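Local coordinates for uncharacterized protein NMB1681 (Neisseria meningitidis, PDB 3MW6) that is a FinO-like RNA chaperone of the ProQ/FinO family and probably acts by binding RNA, at residues G36-F41 with A57-Y62; L49-D54 with R69-H74. All coordinates share one frame; numbering follows the deposited sequence.

Contact 1 (G36-F41 with A57-Y62)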
loop_
_atom_site.group_PDB
_atom_site.type_symbol
_atom_site.label_atom_id
_atom_site.label_comp_id
_atom_site.label_asym_id
_atom_site.label_seq_id
_atom_site.Cartn_x
_atom_site.Cartn_y
_atom_site.Cartn_z
ATOM N N GLY A 36 -5.420 -10.758 17.736
ATOM C CA GLY A 36 -5.362 -11.954 18.559
ATOM C C GLY A 36 -5.454 -13.208 17.714
ATOM O O GLY A 36 -4.723 -14.165 17.938
ATOM N N LYS A 37 -6.326 -13.189 16.713
ATOM C CA LYS A 37 -6.572 -14.373 15.900
ATOM C C LYS A 37 -5.664 -14.531 14.675
ATOM O O LYS A 37 -5.308 -15.647 14.308
ATOM C CB LYS A 37 -8.033 -14.415 15.454
ATOM C CG LYS A 37 -8.297 -15.506 14.435
ATOM C CD LYS A 37 -9.775 -15.676 14.170
ATOM C CE LYS A 37 -10.020 -16.840 13.229
ATOM N NZ LYS A 37 -11.457 -17.212 13.202
ATOM N N TYR A 38 -5.296 -13.425 14.036
ATOM C CA TYR A 38 -4.624 -13.505 12.738
ATOM C C TYR A 38 -3.164 -13.132 12.821
ATOM O O TYR A 38 -2.834 -11.986 13.095
ATOM C CB TYR A 38 -5.321 -12.603 11.704
ATOM C CG TYR A 38 -6.724 -13.033 11.408
ATOM C CD1 TYR A 38 -7.800 -12.255 11.797
ATOM C CD2 TYR A 38 -6.983 -14.248 10.773
ATOM C CE1 TYR A 38 -9.101 -12.655 11.541
ATOM C CE2 TYR A 38 -8.282 -14.656 10.515
ATOM C CZ TYR A 38 -9.332 -13.848 10.900
ATOM O OH TYR A 38 -10.624 -14.228 10.659
ATOM N N ASP A 39 -2.291 -14.095 12.548
ATOM C CA ASP A 39 -0.859 -13.835 12.546
ATOM C C ASP A 39 -0.407 -12.778 11.520
ATOM O O ASP A 39 0.529 -12.030 11.789
ATOM C CB ASP A 39 -0.069 -15.136 12.382
ATOM C CG ASP A 39 0.232 -15.801 13.716
ATOM O OD1 ASP A 39 1.410 -15.764 14.144
ATOM O OD2 ASP A 39 -0.708 -16.340 14.347
ATOM N N VAL A 40 -1.042 -12.704 10.352
ATOM C CA VAL A 40 -0.621 -11.680 9.387
ATOM C C VAL A 40 -0.785 -10.280 9.976
ATOM O O VAL A 40 -0.004 -9.386 9.684
ATOM C CB VAL A 40 -1.348 -11.770 8.034
ATOM C CG1 VAL A 40 -1.005 -13.079 7.341
ATOM C CG2 VAL A 40 -2.856 -11.604 8.212
ATOM N N PHE A 41 -1.788 -10.089 10.822
ATOM C CA PHE A 41 -1.932 -8.813 11.513
ATOM C C PHE A 41 -0.982 -8.671 12.691
ATOM O O PHE A 41 -0.335 -7.649 12.842
ATOM C CB PHE A 41 -3.378 -8.589 11.934
ATOM C CG PHE A 41 -4.264 -8.202 10.787
ATOM C CD1 PHE A 41 -4.928 -9.168 10.044
ATOM C CD2 PHE A 41 -4.380 -6.876 10.407
ATOM C CE1 PHE A 41 -5.730 -8.810 8.965
ATOM C CE2 PHE A 41 -5.183 -6.509 9.322
ATOM C CZ PHE A 41 -5.856 -7.484 8.608
ATOM N N ALA A 57 -16.258 -10.744 5.475
ATOM C CA ALA A 57 -16.873 -12.050 5.339
ATOM C C ALA A 57 -16.618 -12.935 6.570
ATOM O O ALA A 57 -17.513 -13.646 7.017
ATOM C CB ALA A 57 -16.379 -12.721 4.069
ATOM N N ALA A 58 -15.414 -12.874 7.136
ATOM C CA ALA A 58 -15.068 -13.735 8.275
ATOM C C ALA A 58 -15.613 -13.230 9.618
ATOM O O ALA A 58 -15.686 -13.983 10.593
ATOM C CB ALA A 58 -13.538 -13.921 8.364
ATOM N N LEU A 59 -15.970 -11.951 9.674
ATOM C CA LEU A 59 -16.447 -11.344 10.916
ATOM C C LEU A 59 -17.849 -10.757 10.763
ATOM O O LEU A 59 -18.013 -9.539 10.766
ATOM C CB LEU A 59 -15.492 -10.238 11.378
ATOM C CG LEU A 59 -13.999 -10.550 11.475
ATOM C CD1 LEU A 59 -13.239 -9.321 11.957
ATOM C CD2 LEU A 59 -13.778 -11.697 12.403
ATOM N N PRO A 60 -18.869 -11.619 10.632
ATOM C CA PRO A 60 -20.214 -11.063 10.454
ATOM C C PRO A 60 -20.765 -10.458 11.750
ATOM O O PRO A 60 -21.726 -9.691 11.706
ATOM C CB PRO A 60 -21.043 -12.270 9.999
ATOM C CG PRO A 60 -20.277 -13.463 10.475
ATOM C CD PRO A 60 -18.829 -13.074 10.419
ATOM N N GLN A 61 -20.144 -10.778 12.879
ATOM C CA GLN A 61 -20.598 -10.256 14.172
ATOM C C GLN A 61 -20.226 -8.787 14.405
ATOM O O GLN A 61 -20.463 -8.249 15.486
ATOM C CB GLN A 61 -20.079 -11.122 15.334
ATOM C CG GLN A 61 -18.580 -11.043 15.593
ATOM C CD GLN A 61 -17.768 -11.948 14.678
ATOM O OE1 GLN A 61 -18.015 -12.032 13.473
ATOM N NE2 GLN A 61 -16.797 -12.634 15.253
ATOM N N TYR A 62 -19.642 -8.156 13.387
ATOM C CA TYR A 62 -19.119 -6.804 13.491
ATOM C C TYR A 62 -19.490 -5.998 12.249
ATOM O O TYR A 62 -19.620 -6.558 11.157
ATOM C CB TYR A 62 -17.587 -6.821 13.638
ATOM C CG TYR A 62 -17.065 -7.403 14.933
ATOM C CD1 TYR A 62 -17.524 -6.949 16.167
ATOM C CD2 TYR A 62 -16.084 -8.393 14.919
ATOM C CE1 TYR A 62 -17.024 -7.486 17.361
ATOM C CE2 TYR A 62 -15.572 -8.923 16.091
ATOM C CZ TYR A 62 -16.044 -8.472 17.308
ATOM O OH TYR A 62 -15.525 -9.013 18.464
#
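Tyr38 and Ala58 mark the closest approach of the two backbones, with 11.4 Å from Tyr38 CA to Ala58 CA, so the gap between 36-41 and 57-62 is crossed by side chains alone. Most of it is spanned by Tyr38, whose side chain sets out toward 57-62 and whose ring carries the hydroxyl to the far side. There OH lies 3.7 Å from Ala58 CB, a van der Waals contact with a methyl group. Leu59 adds a looser second touch, its CD2 standing 4.4 Å from Tyr38 OH; the leucine reaches the phenol with a terminal methyl. The phenol thus meets the other segment through its oxygen and not through a ring face.

One face of the Tyr38 ring is occupied from within its own segment: Lys37 CG sits 3.9 Å above the plane, over the ring centre. In the mainly helical ProQ/FinO fold this contact links two helix ends. Tyr38 is the first residue to leave helix 23-37 and also the N-cap residue of the short helix 39-42, while Leu59 is the first to leave helix 51-58 and opens a type I beta turn that runs to Tyr62. With CG anti to its carbonyl carbon (chi1 -64°), Tyr38 directs its ring from the junction of helices 23-37 and 39-42 toward the end of helix 51-58, touching Leu55 of that helix as well. Leu59 in turn packs on His33 of helix 23-37 and on Ile67 of helix 64-76.

Contact 2 (L49-D54 with R69-H74); sequences LGIDQD and RVLANH
Apolar packing joins Ile51 and Asp52 to Leu71, the residue of 69-74 that carries the whole contact from the side of helix 64-76. The backbones come near at this point, Asp52 CA and Leu71 CA lying 7.1 Å apart. Leu71 points toward the first turn of helix 51-58, its CG anti to the backbone N (chi1 176°), which sends both methyls across the gap. CD2 settles against the aliphatic base of Asp52, 3.7 Å from its CB and 3.8 Å from its CA. Ile51 offers its branch methyl: CG2 is 3.9 Å from Leu71 CD2 and 4.0 Å from Leu71 CD1, so it touches both prongs of the leucine as the two side chains cross at a slant. The other branch of Ile51 leads away from Leu71, and its side chain also packs on Leu93.

Polar groups find their partners within their own segment or in other parts of the chain, not across the contact. Gly50, at the N-cap position of helix 51-58, accepts a bond at its O from Asp54 N (3.2 Å), closing the first helical turn. The carboxylate of Asp52 is turned away from Leu71, and its OD1 receives a weak bond from Gln53 NE2 (3.3 Å, 136°). On the partner helix, His74 is held by Tyr35 OH at ND1 and stacks on Phe44.

Segments 49-54 and 69-74 therefore meet through aliphatic carbons: the acid contributes its carbon base to the packing while its carboxylate, probably charged, is directed away from the leucine, and the cohesion between the segments is van der Waals in kind.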
loop_
_atom_site.group_PDB
_atom_site.type_symbol
_atom_site.label_atom_id
_atom_site.label_comp_id
_atom_site.label_asym_id
_atom_site.label_seq_id
_atom_site.Cartn_x
_atom_site.Cartn_y
_atom_site.Cartn_z
ATOM N N LEU A 49 -4.173 -8.014 -1.495
ATOM C CA LEU A 49 -5.353 -7.354 -2.086
ATOM C C LEU A 49 -6.655 -7.996 -1.613
ATOM O O LEU A 49 -6.779 -9.226 -1.578
ATOM C CB LEU A 49 -5.314 -7.439 -3.620
ATOM C CG LEU A 49 -6.548 -6.905 -4.381
ATOM C CD1 LEU A 49 -6.701 -5.385 -4.252
ATOM C CD2 LEU A 49 -6.535 -7.290 -5.862
ATOM N N GLY A 50 -7.623 -7.167 -1.244
ATOM C CA GLY A 50 -8.945 -7.652 -0.889
ATOM C C GLY A 50 -9.074 -8.200 0.523
ATOM O O GLY A 50 -10.066 -8.839 0.845
ATOM N N ILE A 51 -8.088 -7.939 1.375
ATOM C CA ILE A 51 -8.150 -8.425 2.755
ATOM C C ILE A 51 -9.363 -7.833 3.469
ATOM O O ILE A 51 -10.000 -8.494 4.296
ATOM C CB ILE A 51 -6.827 -8.134 3.545
ATOM C CG1 ILE A 51 -6.571 -9.209 4.598
ATOM C CG2 ILE A 51 -6.826 -6.742 4.169
ATOM C CD1 ILE A 51 -6.061 -10.517 4.012
ATOM N N ASP A 52 -9.704 -6.588 3.127
ATOM C CA ASP A 52 -10.899 -5.946 3.688
ATOM C C ASP A 52 -12.135 -6.825 3.520
ATOM O O ASP A 52 -12.833 -7.113 4.496
ATOM C CB ASP A 52 -11.131 -4.558 3.078
ATOM C CG ASP A 52 -11.416 -4.614 1.590
ATOM O OD1 ASP A 52 -12.481 -4.120 1.170
ATOM O OD2 ASP A 52 -10.577 -5.154 0.839
ATOM N N GLN A 53 -12.392 -7.276 2.295
ATOM C CA GLN A 53 -13.540 -8.153 2.037
ATOM C C GLN A 53 -13.430 -9.501 2.771
ATOM O O GLN A 53 -14.432 -10.049 3.235
ATOM C CB GLN A 53 -13.731 -8.382 0.532
ATOM C CG GLN A 53 -14.049 -7.120 -0.268
ATOM C CD GLN A 53 -15.397 -6.507 0.107
ATOM O OE1 GLN A 53 -16.378 -7.220 0.333
ATOM N NE2 GLN A 53 -15.447 -5.180 0.173
ATOM N N ASP A 54 -12.223 -10.041 2.886
ATOM C CA ASP A 54 -12.049 -11.297 3.619
ATOM C C ASP A 54 -12.381 -11.145 5.100
ATOM O O ASP A 54 -12.995 -12.025 5.703
ATOM C CB ASP A 54 -10.625 -11.813 3.468
ATOM C CG ASP A 54 -10.279 -12.124 2.041
ATOM O OD1 ASP A 54 -11.199 -12.469 1.267
ATOM O OD2 ASP A 54 -9.092 -12.017 1.694
ATOM N N ARG A 69 -12.368 0.666 9.207
ATOM C CA ARG A 69 -11.690 1.666 10.023
ATOM C C ARG A 69 -10.475 1.062 10.744
ATOM O O ARG A 69 -9.392 1.636 10.751
ATOM C CB ARG A 69 -12.684 2.253 11.037
ATOM C CG ARG A 69 -12.218 3.519 11.731
ATOM C CD ARG A 69 -13.122 3.901 12.909
ATOM N NE ARG A 69 -14.322 4.635 12.509
ATOM C CZ ARG A 69 -15.161 5.209 13.368
ATOM N NH1 ARG A 69 -14.925 5.141 14.673
ATOM N NH2 ARG A 69 -16.235 5.850 12.929
ATOM N N VAL A 70 -10.669 -0.099 11.363
ATOM C CA VAL A 70 -9.574 -0.791 12.055
ATOM C C VAL A 70 -8.475 -1.172 11.066
ATOM O O VAL A 70 -7.292 -0.926 11.294
ATOM C CB VAL A 70 -10.080 -2.040 12.792
ATOM C CG1 VAL A 70 -8.896 -2.853 13.346
ATOM C CG2 VAL A 70 -11.031 -1.629 13.910
ATOM N N LEU A 71 -8.884 -1.734 9.940
ATOM C CA LEU A 71 -7.953 -2.034 8.883
ATOM C C LEU A 71 -7.165 -0.792 8.437
ATOM O O LEU A 71 -5.941 -0.873 8.246
ATOM C CB LEU A 71 -8.677 -2.678 7.707
ATOM C CG LEU A 71 -7.728 -2.926 6.544
ATOM C CD1 LEU A 71 -6.585 -3.901 6.963
ATOM C CD2 LEU A 71 -8.492 -3.437 5.340
ATOM N N ALA A 72 -7.845 0.350 8.285
ATOM C CA ALA A 72 -7.164 1.559 7.804
ATOM C C ALA A 72 -6.204 2.113 8.857
ATOM O O ALA A 72 -5.126 2.604 8.521
ATOM C CB ALA A 72 -8.174 2.654 7.342
ATOM N N ASN A 73 -6.599 2.035 10.126
ATOM C CA ASN A 73 -5.691 2.328 11.237
ATOM C C ASN A 73 -4.433 1.467 11.183
ATOM O O ASN A 73 -3.318 1.934 11.429
ATOM C CB ASN A 73 -6.383 2.065 12.574
ATOM C CG ASN A 73 -7.181 3.256 13.068
ATOM O OD1 ASN A 73 -6.677 4.377 13.100
ATOM N ND2 ASN A 73 -8.423 3.014 13.484
ATOM N N HIS A 74 -4.622 0.194 10.873
ATOM C CA HIS A 74 -3.508 -0.737 10.875
ATOM C C HIS A 74 -2.528 -0.389 9.758
ATOM O O HIS A 74 -1.329 -0.350 9.971
ATOM C CB HIS A 74 -4.023 -2.160 10.718
ATOM C CG HIS A 74 -2.944 -3.165 10.495
ATOM N ND1 HIS A 74 -2.337 -3.847 11.530
ATOM C CD2 HIS A 74 -2.370 -3.615 9.356
ATOM C CE1 HIS A 74 -1.436 -4.674 11.034
ATOM N NE2 HIS A 74 -1.440 -4.556 9.718
#

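The centres of the two contacts are 10 Å apart, and both draw on helix 51-58: contact 2 on its first turn, contact 1 on its last residue, Ala58, and the turn that follows. Their segments alternate along the chain (36-41, 49-54, 57-62, 69-74), so the two connections interlock. Contact 1 ties this helix to the junction of helices 23-37 and 39-42, contact 2 to helix 64-76. Phe41 joins segment 36-41 to segment 69-74, its CE2 lying 3.8 Å from Leu71 CD1, while its ring meets His74 edge-to-face. Together they contribute to the packing of four consecutive helices within the ProQ/FinO family region, consistent with a shared fold for a family that is thought to bind RNA.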